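Local coordinates for protein putative isomerase YbhH (PDB 6OTV) that is a putative isomerase of the PrpF family, probably related in fold to diaminopimelate epimerase, whose substrate and reaction remain unassigned, at residues Lys59-Ser64 with Val73-Ala78. Numbering follows the deposited sequence.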
loop_
_atom_site.group_PDB
_atom_site.type_symbol
_atom_site.label_atom_id
_atom_site.label_comp_id
_atom_site.label_asym_id
_atom_site.label_seq_id
_atom_site.Cartn_x
_atom_site.Cartn_y
_atom_site.Cartn_z
ATOM N N LYS A 59 5.435 -22.538 -15.977
ATOM C CA LYS A 59 5.505 -21.595 -14.874
ATOM C C LYS A 59 4.547 -22.011 -13.765
ATOM O O LYS A 59 3.608 -22.783 -13.982
ATOM C CB LYS A 59 5.177 -20.172 -15.349
ATOM C CG LYS A 59 6.087 -19.649 -16.462
ATOM C CD LYS A 59 5.717 -18.218 -16.836
ATOM C CE LYS A 59 6.580 -17.676 -17.966
ATOM N NZ LYS A 59 7.995 -17.511 -17.546
ATOM N N VAL A 60 4.800 -21.496 -12.562
ATOM C CA VAL A 60 3.976 -21.779 -11.391
ATOM C C VAL A 60 3.714 -20.474 -10.649
ATOM O O VAL A 60 4.611 -19.636 -10.509
ATOM C CB VAL A 60 4.643 -22.810 -10.451
ATOM C CG1 VAL A 60 3.780 -23.053 -9.223
ATOM C CG2 VAL A 60 4.910 -24.122 -11.180
ATOM N N ALA A 61 2.481 -20.307 -10.175
ATOM C CA ALA A 61 2.108 -19.219 -9.279
ATOM C C ALA A 61 1.561 -19.825 -7.995
ATOM O O ALA A 61 0.592 -20.592 -8.032
ATOM C CB ALA A 61 1.070 -18.298 -9.923
ATOM N N ILE A 62 2.177 -19.487 -6.867
ATOM C CA ILE A 62 1.764 -19.988 -5.561
ATOM C C ILE A 62 1.074 -18.843 -4.828
ATOM O O ILE A 62 1.705 -17.829 -4.502
ATOM C CB ILE A 62 2.951 -20.540 -4.761
ATOM C CG1 ILE A 62 3.644 -21.655 -5.554
ATOM C CG2 ILE A 62 2.486 -21.040 -3.398
ATOM C CD1 ILE A 62 4.974 -22.104 -4.964
ATOM N N ILE A 63 -0.223 -19.003 -4.569
ATOM C CA ILE A 63 -1.080 -17.927 -4.079
ATOM C C ILE A 63 -1.519 -18.242 -2.655
ATOM O O ILE A 63 -1.811 -19.399 -2.323
ATOM C CB ILE A 63 -2.307 -17.729 -4.991
ATOM C CG1 ILE A 63 -1.903 -17.759 -6.472
ATOM C CG2 ILE A 63 -3.025 -16.437 -4.646
ATOM C CD1 ILE A 63 -0.890 -16.714 -6.860
ATOM N N SER A 64 -1.586 -17.206 -1.822
ATOM C CA SER A 64 -2.050 -17.342 -0.448
ATOM C C SER A 64 -2.530 -15.982 0.038
ATOM O O SER A 64 -2.258 -14.949 -0.578
ATOM C CB SER A 64 -0.946 -17.875 0.467
ATOM O OG SER A 64 0.035 -16.879 0.705
ATOM N N VAL A 73 -3.517 -10.657 -1.172
ATOM C CA VAL A 73 -2.957 -11.978 -1.411
ATOM C C VAL A 73 -1.464 -11.854 -1.666
ATOM O O VAL A 73 -0.971 -10.821 -2.132
ATOM C CB VAL A 73 -3.646 -12.703 -2.591
ATOM C CG1 VAL A 73 -5.139 -12.825 -2.347
ATOM C CG2 VAL A 73 -3.367 -11.989 -3.899
ATOM N N ASP A 74 -0.741 -12.923 -1.347
ATOM C CA ASP A 74 0.669 -13.052 -1.679
ATOM C C ASP A 74 0.829 -13.916 -2.922
ATOM O O ASP A 74 0.085 -14.882 -3.123
ATOM C CB ASP A 74 1.453 -13.662 -0.517
ATOM C CG ASP A 74 1.826 -12.637 0.530
ATOM O OD1 ASP A 74 1.727 -11.422 0.242
ATOM O OD2 ASP A 74 2.217 -13.045 1.645
ATOM N N TYR A 75 1.809 -13.563 -3.751
ATOM C CA TYR A 75 2.045 -14.224 -5.031
ATOM C C TYR A 75 3.524 -14.568 -5.130
ATOM O O TYR A 75 4.373 -13.672 -5.187
ATOM C CB TYR A 75 1.598 -13.328 -6.190
ATOM C CG TYR A 75 2.232 -13.621 -7.536
ATOM C CD1 TYR A 75 2.167 -14.889 -8.104
ATOM C CD2 TYR A 75 2.868 -12.617 -8.254
ATOM C CE1 TYR A 75 2.736 -15.149 -9.339
ATOM C CE2 TYR A 75 3.440 -12.867 -9.489
ATOM C CZ TYR A 75 3.371 -14.134 -10.026
ATOM O OH TYR A 75 3.939 -14.381 -11.257
ATOM N N LEU A 76 3.831 -15.862 -5.139
ATOM C CA LEU A 76 5.188 -16.358 -5.320
ATOM C C LEU A 76 5.285 -17.021 -6.686
ATOM O O LEU A 76 4.546 -17.969 -6.973
ATOM C CB LEU A 76 5.565 -17.346 -4.215
ATOM C CG LEU A 76 6.909 -18.059 -4.377
ATOM C CD1 LEU A 76 8.056 -17.062 -4.373
ATOM C CD2 LEU A 76 7.092 -19.108 -3.285
ATOM N N PHE A 77 6.188 -16.524 -7.523
ATOM C CA PHE A 77 6.391 -17.064 -8.857
ATOM C C PHE A 77 7.567 -18.031 -8.861
ATOM O O PHE A 77 8.556 -17.825 -8.152
ATOM C CB PHE A 77 6.640 -15.952 -9.880
ATOM C CG PHE A 77 7.054 -16.464 -11.227
ATOM C CD1 PHE A 77 6.133 -17.084 -12.058
ATOM C CD2 PHE A 77 8.367 -16.353 -11.654
ATOM C CE1 PHE A 77 6.509 -17.571 -13.301
ATOM C CE2 PHE A 77 8.752 -16.838 -12.896
ATOM C CZ PHE A 77 7.821 -17.446 -13.720
ATOM N N ALA A 78 7.451 -19.084 -9.669
ATOM C CA ALA A 78 8.530 -20.044 -9.858
ATOM C C ALA A 78 8.604 -20.425 -11.326
ATOM O O ALA A 78 7.577 -20.707 -11.952
ATOM C CB ALA A 78 8.324 -21.295 -8.994
#
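V73 sets its CB 3.3 Å from S64 O, with CG2 of I63 farther from that CB at 4.3 Å. D74 and S64 then pair through both main-chain bonds, and the D74 CB lies against the S64 hydroxyl oxygen, OG; its carboxylate turns instead to R122, in a salt bridge, and to S66 and S67 of the connecting loop. Y75 is a non-hydrogen-bonded partner of I63. With its CG anti to the backbone N (chi1 158°), the ring reaches alongside strand 59-64, CD1 3.8 Å from I63 CD1, which approaches obliquely, while the A61 methyl lies at its edge, near the ring plane, 3.6 Å from CE1; the hydroxyl is hydrogen-bonded to C93 O. This is a beta hairpin in a PrpF-family protein, flanked by strands 14-20 and 116-123. On the opposite side of the hairpin L76 and I62 lie alongside each other, pointing the same way, CD2 to CD1 4.0 Å; they form a hydrogen-bonded pair, nearly straight at I62 N to L76 O (171°) and L76 N to I62 O (172°). F77 presents its ring edge to the aliphatic chain of K59, whose CB is 3.6 Å from CE1; the amine carries on to Q79. A78 closes on V60, CB to CB 4.2 Å, with helix 28-39 packed against both side chains.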